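Local coordinates for protein mitogen (PDB 2J4X) that binds a zinc ion and, as a bacterial superantigen of the staphylococcal and streptococcal toxin family, probably acts as a toxin, at residues A[194-197]-A[198-201]; A[135-138]-A[139-143]; A[144-147]-A[148-151]. All coordinates share one frame; numbering follows the deposited sequence.

All three contacts lie in the beta-grasp domain and follow one another along the chain in the order 2, 3, 1. Contacts 2 and 3 are successive parts of helix 137-150, with centres about 13 Å apart. Contact 2 forms the start of this helix and contact 3 its last turns. Contact 1 lies about 12 Å from contact 2, centre to centre, and touches it: strands 134-136 and 193-195 pair antiparallel, Ile194 packs on Ile140, and Met196 on both Val135 and Ile140. Contacts 1 and 3 do not touch; their centres are about 20 Å apart. The short strand pair thus joins the helix start to the turn that leads into strand 199-206 and the zinc site.

Contact 1. Residues A[194-197]-A[198-201]; sequences IDMS and KVSH. With ZN (zinc ion), chain B.
Asp195, which meets Lys198 through OD2, has its other carboxylate oxygen gripped twice by Ser197. Ser197 OG donates to Asp195 OD1 at 2.6 Å, and Ser197 N donates to the same OD1 at 3.1 Å. The second bond makes an Asx turn. It sits where strand 193-195 of the beta-grasp domain gives way to a short 3-10 turn before strand 199-206. Both donors reach OD1 from the same face of the carboxylate, the hydroxyl from 42° out of its plane.

On the other oxygen, the extended chain of Lys198 crosses the Asp195 side chain at about a right angle. Its NZ forms a salt bridge with Asp195 OD2 at 3.4 Å. CE comes nearer to OD2 than the amine does. Two backbone bonds tighten the turn: Lys198 N to Asp195 O at 3.1 Å, and Val199 N to Met196 O at 3.2 Å.

Next to these polar groups, Ile194 and Val199 form an apolar pair. With CG1 beside the backbone N (chi1 -55°), the CG2 branch of Ile194 is left opposite that nitrogen and meets Val199 CG2 at 3.6 Å. Val199 also packs on Ile109, Ile170 and Tyr172 of the neighbouring strands.

Farther along, Ser200 and His201 both face His171, forming a classic beta bulge at the metal site. His201 ND1 donates to Ser200 OG at 3.1 Å, with the hydroxyl almost in the ring plane. This bond and the zinc bond at NE2 together hold the ring's rotation. His171 and Asp203 also bind the zinc ion, which His201 NE2 reaches at 2.1 Å.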
ATOM      1  N   ILE A 194       4.879   8.379  -3.551  1.00 35.20           N
ATOM      2  CA  ILE A 194       5.381   9.258  -2.508  1.00 35.29           C
ATOM      3  C   ILE A 194       6.869   9.465  -2.721  1.00 35.83           C
ATOM      4  O   ILE A 194       7.577   8.532  -3.057  1.00 35.86           O
ATOM      5  CB  ILE A 194       5.147   8.617  -1.098  1.00 36.23           C
ATOM      6  CG1 ILE A 194       3.668   8.265  -0.928  1.00 34.94           C
ATOM      7  CG2 ILE A 194       5.575   9.581   0.029  1.00 34.04           C
ATOM      8  CD1 ILE A 194       2.731   9.462  -0.878  1.00 36.00           C
ATOM      9  N   ASP A 195       7.345  10.691  -2.547  1.00 38.66           N
ATOM     10  CA  ASP A 195       8.776  10.982  -2.694  1.00 41.04           C
ATOM     11  C   ASP A 195       9.317  10.712  -1.308  1.00 41.31           C
ATOM     12  O   ASP A 195       9.102  11.513  -0.394  1.00 41.37           O
ATOM     13  CB  ASP A 195       9.009  12.458  -3.033  1.00 43.36           C
ATOM     14  CG  ASP A 195      10.470  12.769  -3.368  1.00 46.18           C
ATOM     15  OD1 ASP A 195      11.388  12.106  -2.815  1.00 46.35           O
ATOM     16  OD2 ASP A 195      10.694  13.699  -4.185  1.00 49.23           O
ATOM     17  N   MET A 196      10.029   9.607  -1.141  1.00 40.82           N
ATOM     18  CA  MET A 196      10.501   9.268   0.187  1.00 41.74           C
ATOM     19  C   MET A 196      11.466  10.264   0.824  1.00 42.81           C
ATOM     20  O   MET A 196      11.537  10.356   2.059  1.00 41.69           O
ATOM     21  CB  MET A 196      11.084   7.847   0.188  1.00 41.57           C
ATOM     22  CG  MET A 196      10.064   6.739  -0.136  1.00 39.65           C
ATOM     23  SD  MET A 196       8.537   6.830   0.853  1.00 38.39           S
ATOM     24  CE  MET A 196       9.144   6.523   2.474  1.00 34.70           C
ATOM     25  N   SER A 197      12.180  11.027  -0.007  1.00 44.12           N
ATOM     26  CA  SER A 197      13.145  12.010   0.505  1.00 44.76           C
ATOM     27  C   SER A 197      12.479  13.175   1.235  1.00 44.88           C
ATOM     28  O   SER A 197      13.120  13.829   2.055  1.00 45.22           O
ATOM     29  CB  SER A 197      14.060  12.548  -0.618  1.00 44.27           C
ATOM     30  OG  SER A 197      13.344  13.294  -1.593  1.00 45.66           O
ATOM     31  N   LYS A 198      11.197  13.422   0.961  1.00 45.33           N
ATOM     32  CA  LYS A 198      10.478  14.510   1.624  1.00 45.08           C
ATOM     33  C   LYS A 198       9.693  14.046   2.862  1.00 44.92           C
ATOM     34  O   LYS A 198       9.083  14.853   3.568  1.00 45.40           O
ATOM     35  CB  LYS A 198       9.543  15.172   0.625  1.00 45.84           C
ATOM     36  CG  LYS A 198      10.258  15.696  -0.591  1.00 48.02           C
ATOM     37  CD  LYS A 198       9.251  16.171  -1.596  1.00 52.33           C
ATOM     38  CE  LYS A 198       9.869  16.340  -2.972  1.00 56.04           C
ATOM     39  NZ  LYS A 198       8.816  16.489  -4.036  1.00 58.90           N
ATOM     40  N   VAL A 199       9.734  12.740   3.124  1.00 44.17           N
ATOM     41  CA  VAL A 199       9.037  12.127   4.249  1.00 42.42           C
ATOM     42  C   VAL A 199       9.896  12.104   5.504  1.00 42.41           C
ATOM     43  O   VAL A 199      11.045  11.658   5.481  1.00 42.76           O
ATOM     44  CB  VAL A 199       8.611  10.649   3.919  1.00 40.98           C
ATOM     45  CG1 VAL A 199       8.132   9.945   5.177  1.00 40.43           C
ATOM     46  CG2 VAL A 199       7.495  10.638   2.869  1.00 40.29           C
ATOM     47  N   SER A 200       9.342  12.583   6.609  1.00 41.99           N
ATOM     48  CA  SER A 200      10.087  12.543   7.842  1.00 40.52           C
ATOM     49  C   SER A 200       9.752  11.235   8.560  1.00 39.75           C
ATOM     50  O   SER A 200      10.642  10.420   8.812  1.00 41.28           O
ATOM     51  CB  SER A 200       9.740  13.728   8.723  1.00 41.84           C
ATOM     52  OG  SER A 200      10.460  13.633   9.944  1.00 44.80           O
ATOM     53  N   HIS A 201       8.476  11.016   8.867  1.00 37.64           N
ATOM     54  CA  HIS A 201       8.073   9.791   9.558  1.00 36.88           C
ATOM     55  C   HIS A 201       6.614   9.474   9.317  1.00 37.40           C
ATOM     56  O   HIS A 201       5.929  10.218   8.616  1.00 39.23           O
ATOM     57  CB  HIS A 201       8.282   9.933  11.061  1.00 37.08           C
ATOM     58  CG  HIS A 201       7.603  11.129  11.652  1.00 37.77           C
ATOM     59  ND1 HIS A 201       8.114  12.406  11.544  1.00 39.33           N
ATOM     60  CD2 HIS A 201       6.449  11.246  12.349  1.00 38.27           C
ATOM     61  CE1 HIS A 201       7.307  13.257  12.150  1.00 38.00           C
ATOM     62  NE2 HIS A 201       6.289  12.580  12.649  1.00 38.84           N
TER
HETATM   63 ZN    ZN B1211       4.535  13.614  13.184  1.00 52.26          ZN

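Contact 2. Residues A[135-138]-A[139-143]; sequences VTFQ and EIDVR
Thr136 OG1 accepts from Glu139 N at 3.2 Å. This is the N-cap bond that starts helix 137-150. The hydroxyl stands between the backbone N and the carbonyl carbon (chi1 52°), and this turns it back over the first turn. Glu139 answers through a water: Thr136 N donates to the water, which donates to Glu139 OE1 at 2.6 Å. The pattern resembles a capping box with water in its second arm.

One residue before the cap, Val135 CG2 touches Ile140 CG1 at 3.6 Å, the two side chains crossing at about a right angle. This apolar pair, spanning the cap, is a hydrophobic staple. Regular helix bonds follow, such as Asp141 N to Phe137 O at 2.8 Å.

The Phe137 ring swings along the helix, its CG anti to the backbone N (chi1 167°). Asp141 CB lies over one ring face, 4.2 Å from the centroid of the Phe137 ring, in a CH-pi contact offset toward the rim. The carboxylate and ring planes are only 15° apart. Gln138 and Val142 run side by side, CG of the first against CG2 of the second.

In the next shell, Arg143 NH1 bonds the anti lone pair of Glu139 OE2 at 3.1 Å, a salt bridge that holds Glu139 near the cap. Asp141 is fixed by Tyr188 OH, Trp168 NE1 and Arg145 NE, and Lys178 forms a cation-pi contact with Phe137.

Outward, Gln138 bonds Leu77 N and Asp93 O on strands 71-84 and 87-98, tying the helix start to the OB-fold domain. Phe130 of strand 126-132 packs on Val135, Glu139 and Ile140, and Thr193 of strand 193-195 touches Thr136.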
ATOM      1  N   VAL A 135       8.095   5.583  -4.069  1.00 33.76           N
ATOM      2  CA  VAL A 135       7.361   4.364  -3.734  1.00 33.11           C
ATOM      3  C   VAL A 135       5.876   4.713  -3.806  1.00 32.29           C
ATOM      4  O   VAL A 135       5.471   5.823  -3.450  1.00 33.02           O
ATOM      5  CB  VAL A 135       7.704   3.799  -2.285  1.00 33.05           C
ATOM      6  CG1 VAL A 135       9.217   3.736  -2.082  1.00 31.44           C
ATOM      7  CG2 VAL A 135       7.027   4.617  -1.204  1.00 32.95           C
ATOM      8  N   THR A 136       5.064   3.780  -4.286  1.00 30.59           N
ATOM      9  CA  THR A 136       3.640   4.038  -4.363  1.00 30.05           C
ATOM     10  C   THR A 136       3.081   4.210  -2.951  1.00 29.97           C
ATOM     11  O   THR A 136       3.626   3.654  -1.994  1.00 30.53           O
ATOM     12  CB  THR A 136       2.870   2.864  -5.020  1.00 29.72           C
ATOM     13  OG1 THR A 136       3.203   1.628  -4.360  1.00 29.88           O
ATOM     14  CG2 THR A 136       3.182   2.790  -6.490  1.00 26.73           C
ATOM     15  N   PHE A 137       2.011   4.994  -2.828  1.00 29.05           N
ATOM     16  CA  PHE A 137       1.330   5.169  -1.555  1.00 28.28           C
ATOM     17  C   PHE A 137       0.729   3.795  -1.170  1.00 28.25           C
ATOM     18  O   PHE A 137       0.686   3.436   0.011  1.00 27.73           O
ATOM     19  CB  PHE A 137       0.214   6.207  -1.690  1.00 30.53           C
ATOM     20  CG  PHE A 137      -0.736   6.232  -0.517  1.00 32.83           C
ATOM     21  CD1 PHE A 137      -0.341   6.755   0.706  1.00 33.11           C
ATOM     22  CD2 PHE A 137      -2.015   5.675  -0.623  1.00 34.20           C
ATOM     23  CE1 PHE A 137      -1.197   6.720   1.795  1.00 32.03           C
ATOM     24  CE2 PHE A 137      -2.877   5.638   0.475  1.00 31.83           C
ATOM     25  CZ  PHE A 137      -2.459   6.160   1.674  1.00 31.13           C
ATOM     26  N   GLN A 138       0.268   3.027  -2.166  1.00 27.00           N
ATOM     27  CA  GLN A 138      -0.305   1.718  -1.910  1.00 25.35           C
ATOM     28  C   GLN A 138       0.664   0.831  -1.138  1.00 26.35           C
ATOM     29  O   GLN A 138       0.240   0.116  -0.212  1.00 27.55           O
ATOM     30  CB  GLN A 138      -0.690   1.009  -3.202  1.00 24.04           C
ATOM     31  CG  GLN A 138      -1.117  -0.430  -2.915  1.00 22.04           C
ATOM     32  CD  GLN A 138      -1.579  -1.191  -4.138  1.00 22.55           C
ATOM     33  OE1 GLN A 138      -2.074  -2.309  -4.027  1.00 23.48           O
ATOM     34  NE2 GLN A 138      -1.426  -0.587  -5.311  1.00 22.75           N
ATOM     35  N   GLU A 139       1.950   0.869  -1.517  1.00 25.35           N
ATOM     36  CA  GLU A 139       2.980   0.072  -0.852  1.00 25.37           C
ATOM     37  C   GLU A 139       3.135   0.465   0.617  1.00 26.30           C
ATOM     38  O   GLU A 139       3.159  -0.401   1.493  1.00 27.14           O
ATOM     39  CB  GLU A 139       4.340   0.218  -1.533  1.00 27.03           C
ATOM     40  CG  GLU A 139       5.432  -0.576  -0.781  1.00 27.97           C
ATOM     41  CD  GLU A 139       6.820  -0.443  -1.367  1.00 28.67           C
ATOM     42  OE1 GLU A 139       6.958  -0.222  -2.583  1.00 29.62           O
ATOM     43  OE2 GLU A 139       7.782  -0.587  -0.604  1.00 30.35           O
ATOM     44  N   ILE A 140       3.282   1.766   0.884  1.00 27.10           N
ATOM     45  CA  ILE A 140       3.390   2.266   2.257  1.00 27.10           C
ATOM     46  C   ILE A 140       2.143   1.865   3.059  1.00 28.08           C
ATOM     47  O   ILE A 140       2.256   1.305   4.149  1.00 30.64           O
ATOM     48  CB  ILE A 140       3.459   3.804   2.299  1.00 26.82           C
ATOM     49  CG1 ILE A 140       4.696   4.292   1.544  1.00 27.57           C
ATOM     50  CG2 ILE A 140       3.464   4.284   3.740  1.00 24.60           C
ATOM     51  CD1 ILE A 140       4.817   5.808   1.487  1.00 26.42           C
ATOM     52  N   ASP A 141       0.958   2.136   2.511  1.00 27.46           N
ATOM     53  CA  ASP A 141      -0.296   1.853   3.203  1.00 26.63           C
ATOM     54  C   ASP A 141      -0.457   0.384   3.556  1.00 26.42           C
ATOM     55  O   ASP A 141      -0.784   0.047   4.692  1.00 25.96           O
ATOM     56  CB  ASP A 141      -1.477   2.344   2.349  1.00 27.10           C
ATOM     57  CG  ASP A 141      -2.785   2.415   3.138  1.00 27.79           C
ATOM     58  OD1 ASP A 141      -2.742   2.772   4.334  1.00 28.62           O
ATOM     59  OD2 ASP A 141      -3.857   2.135   2.569  1.00 29.02           O
ATOM     60  N   VAL A 142      -0.225  -0.484   2.576  1.00 25.59           N
ATOM     61  CA  VAL A 142      -0.322  -1.923   2.769  1.00 26.19           C
ATOM     62  C   VAL A 142       0.714  -2.481   3.750  1.00 26.72           C
ATOM     63  O   VAL A 142       0.395  -3.316   4.583  1.00 28.18           O
ATOM     64  CB  VAL A 142      -0.181  -2.674   1.408  1.00 26.39           C
ATOM     65  CG1 VAL A 142       0.029  -4.185   1.654  1.00 24.18           C
ATOM     66  CG2 VAL A 142      -1.430  -2.397   0.539  1.00 23.76           C
ATOM     67  N   ARG A 143       1.964  -2.056   3.645  1.00 27.36           N
ATOM     68  CA  ARG A 143       2.972  -2.540   4.575  1.00 27.11           C
ATOM     69  C   ARG A 143       2.693  -1.999   6.004  1.00 28.61           C
ATOM     70  O   ARG A 143       2.899  -2.707   7.016  1.00 28.42           O
ATOM     71  CB  ARG A 143       4.366  -2.116   4.090  1.00 26.73           C
ATOM     72  CG  ARG A 143       4.775  -2.731   2.756  1.00 27.36           C
ATOM     73  CD  ARG A 143       6.155  -2.246   2.312  1.00 28.21           C
ATOM     74  NE  ARG A 143       7.211  -2.627   3.249  1.00 29.68           N
ATOM     75  CZ  ARG A 143       8.471  -2.218   3.159  1.00 30.48           C
ATOM     76  NH1 ARG A 143       8.833  -1.417   2.180  1.00 31.92           N
ATOM     77  NH2 ARG A 143       9.378  -2.609   4.040  1.00 31.90           N
TER
HETATM   78  O   HOH W   1       5.883   1.033  -4.622  1.00 31.39           O

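Contact 3. Residues A[144-147]-A[148-151]; sequences LRKS and LMSD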
ATOM      1  N   LEU A 144       2.215  -0.760   6.093  1.00 27.65           N
ATOM      2  CA  LEU A 144       1.929  -0.171   7.395  1.00 28.42           C
ATOM      3  C   LEU A 144       0.789  -0.913   8.051  1.00 28.59           C
ATOM      4  O   LEU A 144       0.840  -1.193   9.253  1.00 28.43           O
ATOM      5  CB  LEU A 144       1.580   1.325   7.271  1.00 28.02           C
ATOM      6  CG  LEU A 144       1.306   2.060   8.594  1.00 27.41           C
ATOM      7  CD1 LEU A 144       1.768   3.501   8.502  1.00 27.38           C
ATOM      8  CD2 LEU A 144      -0.166   1.973   8.935  1.00 28.14           C
ATOM      9  N   ARG A 145      -0.241  -1.236   7.273  1.00 27.93           N
ATOM     10  CA  ARG A 145      -1.393  -1.955   7.826  1.00 28.22           C
ATOM     11  C   ARG A 145      -1.005  -3.370   8.246  1.00 28.50           C
ATOM     12  O   ARG A 145      -1.381  -3.807   9.326  1.00 30.38           O
ATOM     13  CB  ARG A 145      -2.552  -2.005   6.818  1.00 27.00           C
ATOM     14  CG  ARG A 145      -3.212  -0.665   6.598  1.00 27.12           C
ATOM     15  CD  ARG A 145      -4.251  -0.717   5.505  1.00 25.39           C
ATOM     16  NE  ARG A 145      -4.655   0.620   5.093  1.00 25.00           N
ATOM     17  CZ  ARG A 145      -5.903   1.078   5.110  1.00 24.65           C
ATOM     18  NH1 ARG A 145      -6.902   0.315   5.524  1.00 22.73           N
ATOM     19  NH2 ARG A 145      -6.149   2.300   4.684  1.00 22.43           N
ATOM     20  N   LYS A 146      -0.243  -4.074   7.403  1.00 28.23           N
ATOM     21  CA  LYS A 146       0.202  -5.440   7.694  1.00 27.97           C
ATOM     22  C   LYS A 146       1.071  -5.489   8.958  1.00 29.00           C
ATOM     23  O   LYS A 146       0.968  -6.414   9.758  1.00 29.39           O
ATOM     24  CB  LYS A 146       0.953  -6.022   6.494  1.00 25.78           C
ATOM     25  CG  LYS A 146       0.042  -6.551   5.401  1.00 24.06           C
ATOM     26  CD  LYS A 146       0.858  -7.037   4.188  1.00 25.86           C
ATOM     27  CE  LYS A 146       0.006  -7.642   3.073  1.00 23.27           C
ATOM     28  NZ  LYS A 146      -0.456  -9.003   3.403  1.00 23.40           N
ATOM     29  N   SER A 147       1.914  -4.486   9.140  1.00 29.15           N
ATOM     30  CA  SER A 147       2.752  -4.406  10.328  1.00 31.23           C
ATOM     31  C   SER A 147       1.854  -4.234  11.583  1.00 31.05           C
ATOM     32  O   SER A 147       2.111  -4.814  12.640  1.00 31.34           O
ATOM     33  CB  SER A 147       3.726  -3.228  10.167  1.00 32.66           C
ATOM     34  OG  SER A 147       4.363  -2.904  11.390  1.00 38.11           O
ATOM     35  N   LEU A 148       0.794  -3.438  11.456  1.00 30.94           N
ATOM     36  CA  LEU A 148      -0.131  -3.216  12.558  1.00 29.90           C
ATOM     37  C   LEU A 148      -1.002  -4.458  12.788  1.00 29.59           C
ATOM     38  O   LEU A 148      -1.418  -4.735  13.908  1.00 30.21           O
ATOM     39  CB  LEU A 148      -1.018  -1.999  12.261  1.00 30.59           C
ATOM     40  CG  LEU A 148      -0.411  -0.593  12.336  1.00 31.06           C
ATOM     41  CD1 LEU A 148      -1.377   0.408  11.756  1.00 30.17           C
ATOM     42  CD2 LEU A 148      -0.074  -0.243  13.772  1.00 31.20           C
ATOM     43  N   MET A 149      -1.281  -5.198  11.723  1.00 29.02           N
ATOM     44  CA  MET A 149      -2.087  -6.399  11.826  1.00 30.65           C
ATOM     45  C   MET A 149      -1.387  -7.503  12.620  1.00 33.24           C
ATOM     46  O   MET A 149      -2.028  -8.210  13.414  1.00 35.80           O
ATOM     47  CB  MET A 149      -2.457  -6.914  10.433  1.00 28.14           C
ATOM     48  CG  MET A 149      -3.416  -6.001   9.695  1.00 27.86           C
ATOM     49  SD  MET A 149      -4.104  -6.742   8.232  1.00 31.59           S
ATOM     50  CE  MET A 149      -2.667  -7.179   7.418  1.00 28.56           C
ATOM     51  N   SER A 150      -0.080  -7.651  12.411  1.00 34.28           N
ATOM     52  CA  SER A 150       0.704  -8.667  13.103  1.00 36.10           C
ATOM     53  C   SER A 150       1.164  -8.261  14.497  1.00 37.33           C
ATOM     54  O   SER A 150       1.586  -9.094  15.280  1.00 39.61           O
ATOM     55  CB  SER A 150       1.907  -9.076  12.250  1.00 37.86           C
ATOM     56  OG  SER A 150       2.634  -7.959  11.775  1.00 42.69           O
ATOM     57  N   ASP A 151       1.077  -6.981  14.816  1.00 38.03           N
ATOM     58  CA  ASP A 151       1.471  -6.524  16.135  1.00 37.90           C
ATOM     59  C   ASP A 151       0.596  -7.227  17.179  1.00 38.72           C
ATOM     60  O   ASP A 151      -0.639  -7.132  17.134  1.00 37.69           O
ATOM     61  CB  ASP A 151       1.288  -5.012  16.238  1.00 38.00           C
ATOM     62  CG  ASP A 151       1.762  -4.465  17.559  1.00 37.43           C
ATOM     63  OD1 ASP A 151       2.916  -4.019  17.654  1.00 37.28           O
ATOM     64  OD2 ASP A 151       0.973  -4.493  18.513  1.00 38.68           O
TER
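The backbone from Leu144 on runs through the closing turns of helix 137-150, with Leu148 N bonded to Leu144 O at 3.1 Å and Met149 N to Arg145 O at 2.8 Å. The next carbonyl, Lys146 O, takes two donors from one residue. Ser150 N reaches it at 3.1 Å, and Ser150 OG reaches Lys146 O at 3.0 Å. With chi1 at 49° the hydroxyl of Ser150 folds back toward the preceding turn. The serine therefore satisfies its own polar group on the helix. After it the pattern fades: the bond from Asp151 N to Ser147 O is weak.

Leu144 and Leu148, one turn apart, run alongside each other from the same face of the helix. Leu144 CD2 meets Leu148 CD1 at 3.4 Å, closer than usual for two carbons. On another side of the helix, Met149 bends at its last torsion (chi3 -55°). This brings its CE back against Lys146 CG, also at 3.4 Å. The methionine thus covers the aliphatic base of the lysine and leaves the amine to reach onward.

That amine, Lys146 NZ, bonds Tyr14 O at the end of helix 7-14 and Lys16 O just after it, and Met149 also touches Tyr14. Arg145 NH1 bonds Thr184 O, while Asp151 OD1 is hydrogen-bonded to Tyr126 OH. The leucine pair faces the beta-grasp sheet: both residues pack on Met111 of strand 104-114, with Ile128 of strand 126-132 against Leu144 and Ile113 of strand 104-114 against Leu148.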